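Putative glucose-6-phosphate 1-epimerase (Salmonella typhimurium, PDB 2HTA) probably interconverts the alpha and beta anomers of glucose 6-phosphate or a related hexose 6-phosphate, as a monomeric mutarotase-like enzyme. Local coordinates at residues A60-W65 against G90-C95; I94-F99 against H110-N115; S180-G185 against R242-V247. All blocks are in the same frame, centred on the assembly; numbering follows the deposited sequence.

How the interactions relate
From the N terminus, interaction 1 comes first: 60-65 meets 90-95 and closes a loop of 24 intervening residues. Interaction 2 opens on the stretch where interaction 1 closes, sharing Ile94 and Cys95, and closes a shorter loop of ten residues when 110-115 returns. Interaction 3 follows both in series, with 56 residues between 180-185 and 242-247; none nests. Interactions 1 and 3 touch, with a probable hydrogen bond between Gly91 O and Tyr181 N. Interaction 1 joins the five-stranded sheet to the eight-stranded one, interaction 2 adds the loop 110-115 to strand 94-95, and interaction 3 packs the nine-stranded sheet on strand 172-183.

Interaction 1 (A60-W65 against G90-C95); sequences AHLLSW and GGVPIC
The imidazole of His61 donates from NE2 to the carbonyl O of Gly90, 2.7 Å away, in a nearly straight bond (168° at the hydrogen). The acceptor lies in the ring plane, at the edge, while the ring nitrogen is tilted 27° from the carbonyl plane of Gly90. Although the bond to CB does not point at 90-95, CG anti to the backbone N (chi1 -162°) lets the end of the ring come nearer. Beyond this bond its CE1 atom rests against Pro93, 3.5 Å from CG of that ring, the two side chains crossing obliquely. One face of the imidazole carries the carbonyl carbon of Val92, offset toward the rim. The backbones add a second bond, from Val92 N to Leu62 O at 2.9 Å, bent at the hydrogen. Gly91 has no side chain, and its CA comes within 3.1 Å of Leu62 O in a CA-H...O contact. Strand 61-67 is an outermost strand of the five-stranded antiparallel sheet; Leu63 and Ser64 both face Ser54 there as a classic beta bulge. Segment 90-95 runs into strand 94-95, which pairs with strand 172-183 in this galactose mutarotase-like beta-sandwich fold, and Pro93 lies about 4 Å, side chain to side chain, from His179, inferred to be catalytic. Water 1 bridges the two segments, donating to Ala60 O and, at 2.7 Å, to Val92 O, and accepting from Leu62 N. Leu63 O is buried without a polar partner in the model. On the apolar flank Leu62 CD2 and Val92 CG2 lie 4.1 Å apart, their side chains side by side and pointing the same way. Farther along, the tip of Ile94 reaches back, with CD1 3.6 Å from Ala60 O.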
loop_
_atom_site.group_PDB
_atom_site.type_symbol
_atom_site.label_atom_id
_atom_site.label_comp_id
_atom_site.label_asym_id
_atom_site.label_seq_id
_atom_site.Cartn_x
_atom_site.Cartn_y
_atom_site.Cartn_z
ATOM N N ALA A 60 6.219 -5.719 6.084
ATOM C CA ALA A 60 6.666 -5.979 4.689
ATOM C C ALA A 60 6.202 -4.819 3.825
ATOM O O ALA A 60 5.467 -5.010 2.835
ATOM C CB ALA A 60 6.068 -7.286 4.159
ATOM N N HIS A 61 6.571 -3.615 4.242
ATOM C CA HIS A 61 5.931 -2.395 3.776
ATOM C C HIS A 61 6.727 -1.814 2.624
ATOM O O HIS A 61 7.842 -1.310 2.797
ATOM C CB HIS A 61 5.893 -1.377 4.929
ATOM C CG HIS A 61 4.913 -0.252 4.730
ATOM N ND1 HIS A 61 3.903 0.029 5.641
ATOM C CD2 HIS A 61 4.839 0.719 3.780
ATOM C CE1 HIS A 61 3.221 1.085 5.219
ATOM N NE2 HIS A 61 3.770 1.517 4.087
ATOM N N LEU A 62 6.150 -1.894 1.432
ATOM C CA LEU A 62 6.765 -1.260 0.280
ATOM C C LEU A 62 6.683 0.258 0.473
ATOM O O LEU A 62 5.631 0.820 0.504
ATOM C CB LEU A 62 6.030 -1.723 -0.995
ATOM C CG LEU A 62 6.520 -1.117 -2.329
ATOM C CD1 LEU A 62 7.993 -1.415 -2.672
ATOM C CD2 LEU A 62 5.564 -1.638 -3.458
ATOM N N LEU A 63 7.827 0.905 0.583
ATOM C CA LEU A 63 7.927 2.345 0.855
ATOM C C LEU A 63 7.999 3.174 -0.419
ATOM O O LEU A 63 7.479 4.300 -0.462
ATOM C CB LEU A 63 9.247 2.602 1.599
ATOM C CG LEU A 63 9.449 1.802 2.890
ATOM C CD1 LEU A 63 10.796 1.998 3.538
ATOM C CD2 LEU A 63 8.313 2.209 3.866
ATOM N N SER A 64 8.623 2.626 -1.459
ATOM C CA SER A 64 8.868 3.455 -2.678
ATOM C C SER A 64 9.107 2.516 -3.861
ATOM O O SER A 64 9.555 1.395 -3.663
ATOM C CB SER A 64 10.087 4.407 -2.498
ATOM O OG SER A 64 11.314 3.704 -2.455
ATOM N N TRP A 65 8.840 3.005 -5.069
ATOM C CA TRP A 65 9.075 2.256 -6.284
ATOM C C TRP A 65 9.225 3.321 -7.377
ATOM O O TRP A 65 8.336 4.153 -7.582
ATOM C CB TRP A 65 7.901 1.273 -6.595
ATOM C CG TRP A 65 7.996 0.686 -7.985
ATOM C CD1 TRP A 65 9.088 0.005 -8.527
ATOM C CD2 TRP A 65 7.032 0.809 -9.045
ATOM N NE1 TRP A 65 8.793 -0.376 -9.818
ATOM C CE2 TRP A 65 7.577 0.164 -10.181
ATOM C CE3 TRP A 65 5.748 1.401 -9.138
ATOM C CZ2 TRP A 65 6.896 0.088 -11.425
ATOM C CZ3 TRP A 65 5.050 1.311 -10.361
ATOM C CH2 TRP A 65 5.645 0.679 -11.502
ATOM N N GLY A 90 2.372 6.152 4.190
ATOM C CA GLY A 90 2.839 6.180 2.765
ATOM C C GLY A 90 3.105 4.783 2.260
ATOM O O GLY A 90 2.848 3.797 2.948
ATOM N N GLY A 91 3.598 4.676 1.025
ATOM C CA GLY A 91 3.932 3.383 0.493
ATOM C C GLY A 91 2.693 2.535 0.322
ATOM O O GLY A 91 1.638 3.044 -0.076
ATOM N N VAL A 92 2.804 1.243 0.653
ATOM C CA VAL A 92 1.679 0.299 0.466
ATOM C C VAL A 92 1.465 -0.462 1.808
ATOM O O VAL A 92 1.949 -1.570 2.004
ATOM C CB VAL A 92 1.945 -0.699 -0.715
ATOM C CG1 VAL A 92 0.747 -1.671 -0.868
ATOM C CG2 VAL A 92 2.148 0.087 -2.057
ATOM N N PRO A 93 0.775 0.173 2.766
ATOM C CA PRO A 93 0.450 -0.550 4.011
ATOM C C PRO A 93 -0.346 -1.798 3.692
ATOM O O PRO A 93 -1.307 -1.737 2.928
ATOM C CB PRO A 93 -0.445 0.457 4.781
ATOM C CG PRO A 93 -0.081 1.834 4.196
ATOM C CD PRO A 93 0.348 1.586 2.772
ATOM N N ILE A 94 0.045 -2.937 4.274
ATOM C CA ILE A 94 -0.732 -4.206 4.181
ATOM C C ILE A 94 -1.692 -4.197 5.379
ATOM O O ILE A 94 -1.233 -4.195 6.533
ATOM C CB ILE A 94 0.183 -5.459 4.274
ATOM C CG1 ILE A 94 1.029 -5.544 2.945
ATOM C CG2 ILE A 94 -0.628 -6.811 4.473
ATOM C CD1 ILE A 94 2.189 -6.518 3.131
ATOM N N CYS A 95 -2.982 -4.183 5.077
ATOM C CA CYS A 95 -4.003 -4.075 6.115
ATOM C C CYS A 95 -4.605 -5.445 6.295
ATOM O O CYS A 95 -5.357 -5.921 5.456
ATOM C CB CYS A 95 -5.085 -3.119 5.699
ATOM S SG CYS A 95 -4.455 -1.442 5.162
HETATM O O HOH W 1 3.739 -3.417 1.136
#

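Interaction 2 (I94-F99 against H110-N115); sequences ICWPWF and HGFARN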
loop_
_atom_site.group_PDB
_atom_site.type_symbol
_atom_site.label_atom_id
_atom_site.label_comp_id
_atom_site.label_asym_id
_atom_site.label_seq_id
_atom_site.Cartn_x
_atom_site.Cartn_y
_atom_site.Cartn_z
ATOM N N ILE A 94 0.045 -2.937 4.274
ATOM C CA ILE A 94 -0.732 -4.206 4.181
ATOM C C ILE A 94 -1.692 -4.197 5.379
ATOM O O ILE A 94 -1.233 -4.195 6.533
ATOM C CB ILE A 94 0.183 -5.459 4.274
ATOM C CG1 ILE A 94 1.029 -5.544 2.945
ATOM C CG2 ILE A 94 -0.628 -6.811 4.473
ATOM C CD1 ILE A 94 2.189 -6.518 3.131
ATOM N N CYS A 95 -2.982 -4.183 5.077
ATOM C CA CYS A 95 -4.003 -4.075 6.115
ATOM C C CYS A 95 -4.605 -5.445 6.295
ATOM O O CYS A 95 -5.357 -5.921 5.456
ATOM C CB CYS A 95 -5.085 -3.119 5.699
ATOM S SG CYS A 95 -4.455 -1.442 5.162
ATOM N N TRP A 96 -4.278 -6.068 7.403
ATOM C CA TRP A 96 -4.694 -7.453 7.664
ATOM C C TRP A 96 -4.595 -7.743 9.169
ATOM O O TRP A 96 -3.625 -7.363 9.784
ATOM C CB TRP A 96 -3.757 -8.379 6.885
ATOM C CG TRP A 96 -4.225 -9.825 6.849
ATOM C CD1 TRP A 96 -4.942 -10.427 5.871
ATOM C CD2 TRP A 96 -3.936 -10.846 7.833
ATOM N NE1 TRP A 96 -5.181 -11.753 6.207
ATOM C CE2 TRP A 96 -4.566 -12.026 7.403
ATOM C CE3 TRP A 96 -3.225 -10.853 9.046
ATOM C CZ2 TRP A 96 -4.516 -13.231 8.149
ATOM C CZ3 TRP A 96 -3.153 -12.048 9.792
ATOM C CH2 TRP A 96 -3.804 -13.214 9.331
ATOM N N PRO A 97 -5.534 -8.533 9.759
ATOM C CA PRO A 97 -6.678 -9.227 9.197
ATOM C C PRO A 97 -7.995 -8.439 9.246
ATOM O O PRO A 97 -9.057 -9.055 9.143
ATOM C CB PRO A 97 -6.752 -10.492 10.078
ATOM C CG PRO A 97 -6.362 -9.980 11.467
ATOM C CD PRO A 97 -5.388 -8.823 11.210
ATOM N N TRP A 98 -7.951 -7.109 9.377
ATOM C CA TRP A 98 -9.147 -6.300 9.083
ATOM C C TRP A 98 -8.799 -5.044 8.359
ATOM O O TRP A 98 -7.662 -4.583 8.426
ATOM C CB TRP A 98 -10.035 -6.001 10.341
ATOM C CG TRP A 98 -9.330 -5.149 11.373
ATOM C CD1 TRP A 98 -9.304 -3.765 11.448
ATOM C CD2 TRP A 98 -8.534 -5.631 12.445
ATOM N NE1 TRP A 98 -8.540 -3.369 12.524
ATOM C CE2 TRP A 98 -8.062 -4.486 13.163
ATOM C CE3 TRP A 98 -8.224 -6.916 12.924
ATOM C CZ2 TRP A 98 -7.239 -4.592 14.299
ATOM C CZ3 TRP A 98 -7.398 -7.018 14.065
ATOM C CH2 TRP A 98 -6.917 -5.861 14.728
ATOM N N PHE A 99 -9.748 -4.543 7.596
ATOM C CA PHE A 99 -9.613 -3.276 6.903
ATOM C C PHE A 99 -10.458 -2.229 7.670
ATOM O O PHE A 99 -11.591 -2.518 8.084
ATOM C CB PHE A 99 -10.146 -3.404 5.458
ATOM C CG PHE A 99 -10.182 -2.089 4.722
ATOM C CD1 PHE A 99 -8.983 -1.414 4.406
ATOM C CD2 PHE A 99 -11.389 -1.478 4.427
ATOM C CE1 PHE A 99 -9.019 -0.183 3.736
ATOM C CE2 PHE A 99 -11.426 -0.240 3.776
ATOM C CZ PHE A 99 -10.204 0.384 3.415
ATOM N N HIS A 110 -7.005 -1.039 10.305
ATOM C CA HIS A 110 -6.189 -1.769 9.292
ATOM C C HIS A 110 -5.360 -2.911 9.862
ATOM O O HIS A 110 -4.268 -3.243 9.331
ATOM C CB HIS A 110 -5.312 -0.794 8.480
ATOM C CG HIS A 110 -6.089 0.296 7.816
ATOM N ND1 HIS A 110 -7.271 0.066 7.135
ATOM C CD2 HIS A 110 -5.872 1.629 7.747
ATOM C CE1 HIS A 110 -7.741 1.208 6.666
ATOM N NE2 HIS A 110 -6.914 2.174 7.030
ATOM N N GLY A 111 -5.876 -3.555 10.926
ATOM C CA GLY A 111 -5.257 -4.786 11.414
ATOM C C GLY A 111 -4.021 -4.621 12.259
ATOM O O GLY A 111 -3.829 -3.575 12.908
ATOM N N PHE A 112 -3.153 -5.630 12.232
ATOM C CA PHE A 112 -1.886 -5.564 12.990
ATOM C C PHE A 112 -0.648 -6.019 12.175
ATOM O O PHE A 112 0.485 -5.873 12.624
ATOM C CB PHE A 112 -2.012 -6.342 14.305
ATOM C CG PHE A 112 -2.390 -7.771 14.119
ATOM C CD1 PHE A 112 -3.692 -8.180 14.389
ATOM C CD2 PHE A 112 -1.472 -8.712 13.645
ATOM C CE1 PHE A 112 -4.053 -9.505 14.245
ATOM C CE2 PHE A 112 -1.834 -10.061 13.498
ATOM C CZ PHE A 112 -3.160 -10.447 13.775
ATOM N N ALA A 113 -0.871 -6.571 10.984
ATOM C CA ALA A 113 0.293 -7.046 10.176
ATOM C C ALA A 113 1.278 -5.934 9.797
ATOM O O ALA A 113 2.479 -6.174 9.702
ATOM C CB ALA A 113 -0.229 -7.760 8.945
ATOM N N ARG A 114 0.786 -4.701 9.659
ATOM C CA ARG A 114 1.634 -3.556 9.238
ATOM C C ARG A 114 2.532 -3.084 10.366
ATOM O O ARG A 114 3.416 -2.218 10.186
ATOM C CB ARG A 114 0.764 -2.431 8.693
ATOM C CG ARG A 114 -0.240 -1.822 9.725
ATOM C CD ARG A 114 -1.055 -0.805 9.000
ATOM N NE ARG A 114 -1.985 -0.099 9.868
ATOM C CZ ARG A 114 -2.346 1.158 9.711
ATOM N NH1 ARG A 114 -1.823 1.901 8.732
ATOM N NH2 ARG A 114 -3.228 1.706 10.576
ATOM N N ASN A 115 2.261 -3.601 11.574
ATOM C CA ASN A 115 3.005 -3.182 12.778
ATOM C C ASN A 115 4.094 -4.157 13.208
ATOM O O ASN A 115 4.953 -3.807 14.058
ATOM C CB ASN A 115 2.039 -3.016 13.979
ATOM C CG ASN A 115 0.884 -2.069 13.691
ATOM O OD1 ASN A 115 -0.195 -2.485 13.220
ATOM N ND2 ASN A 115 1.109 -0.786 13.916
HETATM O O HOH W 2 -2.079 -4.549 9.040
#
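Trp96 O takes two backbone donors from the returning segment: Phe112 N at 3.0 Å, from above the carbonyl plane, and Ala113 N at 3.1 Å, nearly in line with the C=O bond. Trp96 N has only a weak, bent bond to His110 O, but it also donates to water 2. That water accepts from Arg114 N as well, and it sits 2.7 Å from Ile94 O and 2.6 Å from His110 O, so one molecule serves polar backbone atoms of both segments. The indole nitrogen of Trp98 is satisfied by Pro108 O, and Arg114 NH2 by Ser109 O. Arg114, which by similarity binds substrate, lays its guanidinium face over His110 CB. CG of Trp98 stands between the backbone N and carbonyl carbon (chi1 64°), laying the indole flat over the bare backbone of Gly111, whose CA is 3.4 Å from the six-ring centroid in a CH-pi contact. Pro97, after a cis peptide bond, sets CD over the face of the Phe112 ring, 3.8 Å from its centroid. Cys95 SG meets the His110 ring obliquely; the Phe99 and His110 side chains run side by side, their rings meeting obliquely. Strand 172-183 backs segment 94-99 through Ala177 and Thr175, strand 278-286 meets Phe99 near the inferred catalytic Glu282, and strand 151-158 covers Trp96 and Ala113 with Leu152.

Interaction 3 (S180-G185 against R242-V247); sequences SYFNVG and RTIDVV
The ring of Phe182 and the methyls of Val246 come from opposite directions and make the tight part of this contact: Phe182 CZ is 3.6 Å from Val246 CG2, and the neighbouring CE1 is almost as close. Both valine branches touch the ring, which they meet obliquely. The CB bond of Phe182 points toward the other strand. Ile244 packs more loosely, beside Val246 on the same side of the ring plane, its CG2 4.1 Å from Phe182 CD2, while its CD1 is 3.9 Å from Asn183 O. Toward the partly exposed Asn183 the apolar packing gives way to polar atoms and water. The extended arm of Arg242 brings NH2 to Asn183 O at 3.1 Å; the oxygen lies in the guanidinium plane, but the donor stands 43° out of the carbonyl plane. Water 3 spans the same gap, donating to Asn183 O at 2.7 Å and accepting from Arg242 NE, so this carbonyl is held by two partners. Arg242 NH2 and the side-chain ND2 of Asn183 both bond Glu72 O, and Arg242 NH1 goes to Glu71 O. No backbone bonds join the two strands: the axes of 181-183 and 242-247 are 9.6 Å apart and their directions differ by 162°. Ile304 and Val281 extend the apolar layer; Gln302 also touches Phe182 and Val246, and its OE1 bonds Ser180 OG. Such face-to-face packing of antiparallel sheets, here that of strand 172-183 on the nine-stranded one, is characteristic of the beta-sandwich of galactose mutarotase-like proteins.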
loop_
_atom_site.group_PDB
_atom_site.type_symbol
_atom_site.label_atom_id
_atom_site.label_comp_id
_atom_site.label_asym_id
_atom_site.label_seq_id
_atom_site.Cartn_x
_atom_site.Cartn_y
_atom_site.Cartn_z
ATOM N N SER A 180 -2.409 1.405 -1.113
ATOM C CA SER A 180 -1.362 2.172 -1.821
ATOM C C SER A 180 -1.532 3.693 -1.919
ATOM O O SER A 180 -2.619 4.173 -2.236
ATOM C CB SER A 180 -1.247 1.614 -3.255
ATOM O OG SER A 180 -1.287 0.217 -3.168
ATOM N N TYR A 181 -0.432 4.417 -1.661
ATOM C CA TYR A 181 -0.308 5.879 -1.804
ATOM C C TYR A 181 0.498 6.178 -3.089
ATOM O O TYR A 181 1.679 5.881 -3.137
ATOM C CB TYR A 181 0.543 6.447 -0.677
ATOM C CG TYR A 181 -0.155 6.440 0.669
ATOM C CD1 TYR A 181 -0.337 5.233 1.393
ATOM C CD2 TYR A 181 -0.564 7.611 1.242
ATOM C CE1 TYR A 181 -0.928 5.201 2.688
ATOM C CE2 TYR A 181 -1.206 7.603 2.556
ATOM C CZ TYR A 181 -1.379 6.409 3.231
ATOM O OH TYR A 181 -1.984 6.398 4.490
ATOM N N PHE A 182 -0.135 6.841 -4.028
ATOM C CA PHE A 182 0.446 7.152 -5.320
ATOM C C PHE A 182 0.803 8.616 -5.339
ATOM O O PHE A 182 0.012 9.473 -4.964
ATOM C CB PHE A 182 -0.548 6.788 -6.421
ATOM C CG PHE A 182 -0.784 5.324 -6.507
ATOM C CD1 PHE A 182 -1.959 4.752 -6.005
ATOM C CD2 PHE A 182 0.221 4.487 -6.989
ATOM C CE1 PHE A 182 -2.138 3.366 -6.022
ATOM C CE2 PHE A 182 0.045 3.085 -7.047
ATOM C CZ PHE A 182 -1.139 2.527 -6.552
ATOM N N ASN A 183 2.034 8.854 -5.764
ATOM C CA ASN A 183 2.628 10.185 -5.913
ATOM C C ASN A 183 1.973 10.869 -7.106
ATOM O O ASN A 183 1.919 10.324 -8.208
ATOM C CB ASN A 183 4.141 9.987 -6.097
ATOM C CG ASN A 183 4.940 11.287 -6.082
ATOM O OD1 ASN A 183 4.644 12.203 -5.320
ATOM N ND2 ASN A 183 5.996 11.358 -6.930
ATOM N N VAL A 184 1.396 12.034 -6.847
ATOM C CA VAL A 184 0.752 12.849 -7.888
ATOM C C VAL A 184 1.314 14.266 -7.866
ATOM O O VAL A 184 1.804 14.729 -6.825
ATOM C CB VAL A 184 -0.810 12.889 -7.818
ATOM C CG1 VAL A 184 -1.373 11.482 -7.980
ATOM C CG2 VAL A 184 -1.316 13.516 -6.521
ATOM N N GLY A 185 1.239 14.954 -9.003
ATOM C CA GLY A 185 1.747 16.356 -9.036
ATOM C C GLY A 185 0.930 17.313 -8.208
ATOM O O GLY A 185 1.479 18.134 -7.436
ATOM N N ARG A 242 1.456 11.879 -16.660
ATOM C CA ARG A 242 1.463 10.419 -16.753
ATOM C C ARG A 242 0.111 9.870 -16.305
ATOM O O ARG A 242 -0.652 10.609 -15.670
ATOM C CB ARG A 242 2.564 9.849 -15.850
ATOM C CG ARG A 242 2.381 10.029 -14.305
ATOM C CD ARG A 242 3.623 9.563 -13.610
ATOM N NE ARG A 242 3.483 9.667 -12.150
ATOM C CZ ARG A 242 4.433 9.278 -11.304
ATOM N NH1 ARG A 242 5.558 8.773 -11.784
ATOM N NH2 ARG A 242 4.257 9.377 -9.994
ATOM N N THR A 243 -0.167 8.611 -16.627
ATOM C CA THR A 243 -1.244 7.894 -15.886
ATOM C C THR A 243 -0.607 6.745 -15.096
ATOM O O THR A 243 0.459 6.203 -15.473
ATOM C CB THR A 243 -2.313 7.282 -16.828
ATOM O OG1 THR A 243 -1.649 6.457 -17.753
ATOM C CG2 THR A 243 -3.064 8.332 -17.606
ATOM N N ILE A 244 -1.207 6.421 -13.965
ATOM C CA ILE A 244 -0.833 5.227 -13.253
ATOM C C ILE A 244 -2.030 4.261 -13.307
ATOM O O ILE A 244 -3.177 4.637 -12.970
ATOM C CB ILE A 244 -0.425 5.538 -11.792
ATOM C CG1 ILE A 244 0.840 6.465 -11.733
ATOM C CG2 ILE A 244 -0.186 4.252 -11.037
ATOM C CD1 ILE A 244 0.965 7.238 -10.330
ATOM N N ASP A 245 -1.768 3.056 -13.780
ATOM C CA ASP A 245 -2.790 2.009 -13.838
ATOM C C ASP A 245 -2.660 1.201 -12.569
ATOM O O ASP A 245 -1.571 0.741 -12.250
ATOM C CB ASP A 245 -2.529 1.114 -15.032
ATOM C CG ASP A 245 -2.715 1.846 -16.326
ATOM O OD1 ASP A 245 -3.504 2.847 -16.401
ATOM O OD2 ASP A 245 -2.050 1.435 -17.283
ATOM N N VAL A 246 -3.767 1.012 -11.851
ATOM C CA VAL A 246 -3.766 0.197 -10.623
ATOM C C VAL A 246 -4.743 -0.947 -10.859
ATOM O O VAL A 246 -5.948 -0.710 -10.963
ATOM C CB VAL A 246 -4.198 1.058 -9.391
ATOM C CG1 VAL A 246 -3.979 0.293 -8.112
ATOM C CG2 VAL A 246 -3.443 2.360 -9.326
ATOM N N VAL A 247 -4.216 -2.165 -11.020
ATOM C CA VAL A 247 -5.007 -3.301 -11.382
ATOM C C VAL A 247 -5.264 -4.158 -10.141
ATOM O O VAL A 247 -4.337 -4.491 -9.398
ATOM C CB VAL A 247 -4.343 -4.130 -12.440
ATOM C CG1 VAL A 247 -5.218 -5.277 -12.861
ATOM C CG2 VAL A 247 -4.014 -3.259 -13.680
HETATM O O HOH W 3 1.128 10.567 -10.804
#